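Local coordinates for protein nucleoporin NUP170 (Chaetomium thermophilum, PDB 5HAX) that probably serves as a scaffold nucleoporin of the nuclear pore complex's inner ring, combining an N-terminal beta-propeller with a helical C-terminal part, at residues Asn247-Arg252 with Lys290-Ala295; Gly190-Thr195 with Gln227-Gly232. One frame throughout, in Å; residues are numbered along the deposited sequence.

Contact 1 of 2, residues Asn247-Arg252 with Lys290-Ala295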
loop_
_atom_site.group_PDB
_atom_site.type_symbol
_atom_site.label_atom_id
_atom_site.label_comp_id
_atom_site.label_asym_id
_atom_site.label_seq_id
_atom_site.Cartn_x
_atom_site.Cartn_y
_atom_site.Cartn_z
ATOM N N ASN A 247 -17.266 -19.485 11.129
ATOM C CA ASN A 247 -16.642 -20.801 11.059
ATOM C C ASN A 247 -17.305 -21.697 10.025
ATOM O O ASN A 247 -16.705 -22.695 9.614
ATOM C CB ASN A 247 -16.698 -21.485 12.420
ATOM C CG ASN A 247 -18.112 -21.833 12.829
ATOM O OD1 ASN A 247 -18.977 -20.962 12.913
ATOM N ND2 ASN A 247 -18.364 -23.116 13.053
ATOM N N ARG A 248 -18.532 -21.376 9.618
ATOM C CA ARG A 248 -19.215 -22.073 8.538
ATOM C C ARG A 248 -18.964 -21.424 7.184
ATOM O O ARG A 248 -19.649 -21.762 6.212
ATOM C CB ARG A 248 -20.720 -22.121 8.814
ATOM C CG ARG A 248 -21.075 -22.652 10.190
ATOM C CD ARG A 248 -22.581 -22.760 10.378
ATOM N NE ARG A 248 -23.163 -23.778 9.509
ATOM C CZ ARG A 248 -23.183 -25.079 9.787
ATOM N NH1 ARG A 248 -23.733 -25.931 8.932
ATOM N NH2 ARG A 248 -22.653 -25.536 10.914
ATOM N N SER A 249 -18.012 -20.495 7.106
ATOM C CA SER A 249 -17.656 -19.786 5.882
ATOM C C SER A 249 -18.772 -18.867 5.393
ATOM O O SER A 249 -18.835 -18.548 4.203
ATOM C CB SER A 249 -17.245 -20.764 4.773
ATOM O OG SER A 249 -16.161 -21.573 5.200
ATOM N N THR A 250 -19.651 -18.427 6.293
ATOM C CA THR A 250 -20.668 -17.438 5.953
ATOM C C THR A 250 -20.072 -16.037 6.013
ATOM O O THR A 250 -19.384 -15.687 6.978
ATOM C CB THR A 250 -21.858 -17.537 6.907
ATOM O OG1 THR A 250 -22.502 -18.806 6.739
ATOM C CG2 THR A 250 -22.870 -16.420 6.638
ATOM N N ILE A 251 -20.356 -15.235 4.989
ATOM C CA ILE A 251 -19.878 -13.859 4.887
ATOM C C ILE A 251 -21.057 -12.935 5.159
ATOM O O ILE A 251 -22.063 -12.974 4.440
ATOM C CB ILE A 251 -19.273 -13.566 3.505
ATOM C CG1 ILE A 251 -18.108 -14.515 3.212
ATOM C CG2 ILE A 251 -18.819 -12.111 3.422
ATOM C CD1 ILE A 251 -17.578 -14.407 1.793
ATOM N N ARG A 252 -20.929 -12.098 6.185
ATOM C CA ARG A 252 -21.942 -11.114 6.532
ATOM C C ARG A 252 -21.391 -9.713 6.298
ATOM O O ARG A 252 -20.242 -9.426 6.645
ATOM C CB ARG A 252 -22.382 -11.273 7.989
ATOM C CG ARG A 252 -23.135 -12.569 8.264
ATOM C CD ARG A 252 -23.440 -12.740 9.746
ATOM N NE ARG A 252 -24.357 -13.850 10.000
ATOM C CZ ARG A 252 -23.988 -15.123 10.134
ATOM N NH1 ARG A 252 -22.712 -15.469 10.030
ATOM N NH2 ARG A 252 -24.903 -16.054 10.368
ATOM N N LYS A 290 -17.215 -29.150 1.036
ATOM C CA LYS A 290 -16.227 -29.500 2.047
ATOM C C LYS A 290 -15.198 -28.394 2.261
ATOM O O LYS A 290 -14.527 -28.377 3.298
ATOM C CB LYS A 290 -15.528 -30.799 1.634
ATOM C CG LYS A 290 -14.450 -31.308 2.582
ATOM C CD LYS A 290 -15.005 -31.659 3.954
ATOM C CE LYS A 290 -13.984 -32.440 4.770
ATOM N NZ LYS A 290 -14.451 -32.722 6.156
ATOM N N THR A 291 -15.083 -27.464 1.319
ATOM C CA THR A 291 -14.059 -26.429 1.379
ATOM C C THR A 291 -14.416 -25.360 2.408
ATOM O O THR A 291 -15.585 -25.003 2.577
ATOM C CB THR A 291 -13.894 -25.798 -0.004
ATOM O OG1 THR A 291 -13.670 -26.833 -0.971
ATOM C CG2 THR A 291 -12.734 -24.819 -0.032
ATOM N N ASN A 292 -13.393 -24.844 3.087
ATOM C CA ASN A 292 -13.538 -23.788 4.080
ATOM C C ASN A 292 -12.950 -22.488 3.544
ATOM O O ASN A 292 -11.922 -22.498 2.859
ATOM C CB ASN A 292 -12.831 -24.156 5.392
ATOM C CG ASN A 292 -13.477 -25.332 6.103
ATOM O OD1 ASN A 292 -14.684 -25.343 6.343
ATOM N ND2 ASN A 292 -12.672 -26.329 6.444
ATOM N N ILE A 293 -13.606 -21.373 3.858
ATOM C CA ILE A 293 -13.045 -20.043 3.633
ATOM C C ILE A 293 -12.299 -19.645 4.902
ATOM O O ILE A 293 -12.892 -19.581 5.984
ATOM C CB ILE A 293 -14.142 -19.020 3.288
ATOM C CG1 ILE A 293 -14.829 -19.409 1.975
ATOM C CG2 ILE A 293 -13.550 -17.607 3.182
ATOM C CD1 ILE A 293 -15.994 -18.514 1.583
ATOM N N VAL A 294 -10.999 -19.376 4.769
ATOM C CA VAL A 294 -10.146 -19.147 5.933
ATOM C C VAL A 294 -9.860 -17.669 6.195
ATOM O O VAL A 294 -9.420 -17.328 7.304
ATOM C CB VAL A 294 -8.813 -19.913 5.790
ATOM C CG1 VAL A 294 -9.069 -21.406 5.650
ATOM C CG2 VAL A 294 -8.006 -19.387 4.606
ATOM N N ALA A 295 -10.091 -16.786 5.225
ATOM C CA ALA A 295 -9.766 -15.381 5.422
ATOM C C ALA A 295 -10.511 -14.527 4.408
ATOM O O ALA A 295 -10.824 -14.979 3.303
ATOM C CB ALA A 295 -8.258 -15.133 5.298
HETATM O O HOH W 1 -16.517 -23.523 6.833
HETATM O O HOH W 2 -14.247 -21.453 7.944
#
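The carboxamide of Asn292 stands beside the hydroxyl of Ser249, its OD1 4.2 Å from Ser249 OG, and water 1 bridges the gap between them, lying 2.6 Å from Asn292 OD1. Within 247-252, Thr250 CG2 lies over one face of the Arg252 guanidinium, offset toward its rim, while Glu228 and Glu267 make salt bridges with NH2 and NE.

Ser249 carries the contact. With OG beside its own backbone N and anti to the carbonyl carbon (chi1 -57°), the hydroxyl reaches Ile293 N at 2.9 Å and accepts an almost straight hydrogen bond, 174° at the hydrogen. The small side chain also fits against Ile293, whose CG1 lies 3.9 Å from Ser249 CB. Deeper in, the CD1 atoms of Ile251 and Ile293 approach to 4.4 Å, beside Leu309 and Leu245. Water 1 also lies within bonding distance of Asn247 O, and water 2 sits between Ile293 O and that carbonyl, only weakly placed for the latter.

The turn between strands 241-246 and 251-255 thus meets the start of the next propeller blade through a serine hydroxyl and bridging water: a buried strand-end N-H is satisfied by a side chain, with isoleucine packing behind it.

Contact 2 of 2, residues Gly190-Thr195 with Gln227-Gly232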
loop_
_atom_site.group_PDB
_atom_site.type_symbol
_atom_site.label_atom_id
_atom_site.label_comp_id
_atom_site.label_asym_id
_atom_site.label_seq_id
_atom_site.Cartn_x
_atom_site.Cartn_y
_atom_site.Cartn_z
ATOM N N GLY A 190 -15.943 -8.967 18.206
ATOM C CA GLY A 190 -16.526 -10.259 17.884
ATOM C C GLY A 190 -15.649 -11.353 18.453
ATOM O O GLY A 190 -14.527 -11.104 18.898
ATOM N N GLY A 191 -16.164 -12.577 18.436
ATOM C CA GLY A 191 -15.420 -13.671 19.026
ATOM C C GLY A 191 -15.940 -15.043 18.660
ATOM O O GLY A 191 -16.644 -15.222 17.665
ATOM N N GLU A 192 -15.572 -16.018 19.496
ATOM C CA GLU A 192 -15.785 -17.432 19.220
ATOM C C GLU A 192 -16.962 -18.018 19.998
ATOM O O GLU A 192 -17.078 -19.244 20.102
ATOM C CB GLU A 192 -14.501 -18.209 19.519
ATOM C CG GLU A 192 -13.297 -17.695 18.730
ATOM C CD GLU A 192 -12.039 -18.508 18.967
ATOM O OE1 GLU A 192 -11.863 -19.028 20.088
ATOM O OE2 GLU A 192 -11.225 -18.625 18.025
ATOM N N SER A 193 -17.836 -17.170 20.545
ATOM C CA SER A 193 -19.049 -17.628 21.214
ATOM C C SER A 193 -20.254 -17.644 20.285
ATOM O O SER A 193 -21.125 -18.512 20.421
ATOM C CB SER A 193 -19.365 -16.733 22.415
ATOM O OG SER A 193 -18.375 -16.844 23.420
ATOM N N ASP A 194 -20.316 -16.705 19.352
ATOM C CA ASP A 194 -21.476 -16.500 18.494
ATOM C C ASP A 194 -21.034 -15.569 17.371
ATOM O O ASP A 194 -19.860 -15.200 17.277
ATOM C CB ASP A 194 -22.656 -15.929 19.282
ATOM C CG ASP A 194 -22.259 -14.749 20.146
ATOM O OD1 ASP A 194 -22.306 -14.874 21.389
ATOM O OD2 ASP A 194 -21.886 -13.700 19.585
ATOM N N THR A 195 -21.984 -15.191 16.519
ATOM C CA THR A 195 -21.716 -14.301 15.397
ATOM C C THR A 195 -22.099 -12.855 15.686
ATOM O O THR A 195 -22.073 -12.026 14.769
ATOM C CB THR A 195 -22.453 -14.783 14.144
ATOM O OG1 THR A 195 -23.869 -14.725 14.361
ATOM C CG2 THR A 195 -22.052 -16.206 13.788
ATOM N N GLN A 227 -25.327 -23.305 16.473
ATOM C CA GLN A 227 -23.931 -23.002 16.760
ATOM C C GLN A 227 -23.248 -22.409 15.533
ATOM O O GLN A 227 -23.311 -22.973 14.437
ATOM C CB GLN A 227 -23.180 -24.254 17.212
ATOM C CG GLN A 227 -21.672 -24.031 17.264
ATOM C CD GLN A 227 -20.909 -25.169 17.900
ATOM O OE1 GLN A 227 -20.811 -26.261 17.339
ATOM N NE2 GLN A 227 -20.342 -24.913 19.072
ATOM N N GLU A 228 -22.581 -21.274 15.732
ATOM C CA GLU A 228 -21.805 -20.594 14.703
ATOM C C GLU A 228 -21.078 -19.437 15.371
ATOM O O GLU A 228 -21.662 -18.753 16.213
ATOM C CB GLU A 228 -22.700 -20.080 13.564
ATOM C CG GLU A 228 -21.928 -19.526 12.371
ATOM C CD GLU A 228 -22.828 -18.925 11.299
ATOM O OE1 GLU A 228 -24.043 -18.780 11.538
ATOM O OE2 GLU A 228 -22.312 -18.594 10.213
ATOM N N TRP A 229 -19.812 -19.228 15.010
ATOM C CA TRP A 229 -19.014 -18.152 15.584
ATOM C C TRP A 229 -18.113 -17.570 14.500
ATOM O O TRP A 229 -18.132 -18.010 13.347
ATOM C CB TRP A 229 -18.211 -18.644 16.795
ATOM C CG TRP A 229 -17.148 -19.656 16.477
ATOM C CD1 TRP A 229 -15.862 -19.403 16.098
ATOM C CD2 TRP A 229 -17.277 -21.082 16.528
ATOM N NE1 TRP A 229 -15.184 -20.582 15.904
ATOM C CE2 TRP A 229 -16.031 -21.627 16.160
ATOM C CE3 TRP A 229 -18.325 -21.950 16.844
ATOM C CZ2 TRP A 229 -15.805 -23.001 16.102
ATOM C CZ3 TRP A 229 -18.099 -23.314 16.783
ATOM C CH2 TRP A 229 -16.850 -23.824 16.416
ATOM N N LEU A 230 -17.315 -16.569 14.873
ATOM C CA LEU A 230 -16.550 -15.790 13.909
ATOM C C LEU A 230 -15.104 -16.258 13.811
ATOM O O LEU A 230 -14.512 -16.744 14.780
ATOM C CB LEU A 230 -16.575 -14.303 14.267
ATOM C CG LEU A 230 -17.943 -13.621 14.197
ATOM C CD1 LEU A 230 -17.788 -12.129 14.424
ATOM C CD2 LEU A 230 -18.642 -13.885 12.867
ATOM N N ARG A 231 -14.547 -16.100 12.607
ATOM C CA ARG A 231 -13.133 -16.298 12.331
ATOM C C ARG A 231 -12.384 -14.990 12.102
ATOM O O ARG A 231 -11.149 -14.998 12.108
ATOM C CB ARG A 231 -12.952 -17.197 11.096
ATOM C CG ARG A 231 -12.870 -18.696 11.378
ATOM C CD ARG A 231 -12.949 -19.486 10.075
ATOM N NE ARG A 231 -11.899 -20.496 9.942
ATOM C CZ ARG A 231 -10.619 -20.220 9.707
ATOM N NH1 ARG A 231 -9.736 -21.206 9.591
ATOM N NH2 ARG A 231 -10.214 -18.961 9.598
ATOM N N GLY A 232 -13.086 -13.879 11.895
ATOM C CA GLY A 232 -12.419 -12.602 11.703
ATOM C C GLY A 232 -13.413 -11.493 11.423
ATOM O O GLY A 232 -14.555 -11.737 11.013
HETATM O O HOH W 3 -12.401 -18.491 15.458
#
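Trp229 lies against the backbone of Glu192, and its side chain can be followed outward from there. CB is 3.5 Å from Glu192 C. Placing CG between its own backbone N and carbonyl carbon (chi1 66°) carries the indole along the Glu192 backbone: CG lies 3.6 Å from Glu192 O, and CD1 packs on CA, CB and CG of Glu192. Farther out, water 3 sits in the ring plane at the pyrrole edge, and Gln227 CG lies in plane at the benzo edge. Water 3 bonds both Glu192 OE2 and Leu230 O, so the glutamate, extended beyond CG, spends its aliphatic part on the ring and its charged end on solvent. With an alanine here, the Glu192 backbone would probably lose its broad apolar cover, and the glutamate stem would be freer to turn.

Beneath the indole the two backbones run close. Leu230 N donates to Gly191 O (3.2 Å, 158°), and CA-H...O contacts join Asp194 CA to Glu228 O at 3.2 Å and Trp229 CA to Asp194 O. Glycine suits position 190 because a CB there would come within 2.8 Å of Leu230 CD1. The other leucine methyl, CD2, rests on CA and CB of Thr195. Thr195 turns CG2 onto the stem of Glu228, 3.6 Å from its CG, while the Glu228 carboxylate is held by the Ser246 hydroxyl and the Arg252 guanidinium.

The loop between strands 187-190 and 198-202, in one blade of the beta-propeller, therefore abuts the entry into strand 230-236, the first strand of the following blade, which pairs antiparallel with strand 241-246 through a classic beta bulge, Arg231 and Gly232 both facing Leu245.

Contacts 1 and 2 are the same kind of junction in successive blades: the turn between a blade's second and third strands meets the beginning of the next blade's first strand. The blade that begins with strand 230-236 and ends with strand 263-268 takes part in both, offering its first strand to contact 2 and its 247-252 turn to contact 1. Asn247 ties the two together, its backbone N probably bonding Trp229 O and its OD1 accepting from Trp229 N. Contact 1 is small and buried, relying on a hydroxyl, bridging waters and isoleucines. Contact 2 is larger and only partly buried, with leucine inside, while Trp229 and Glu192 lie toward the more open side.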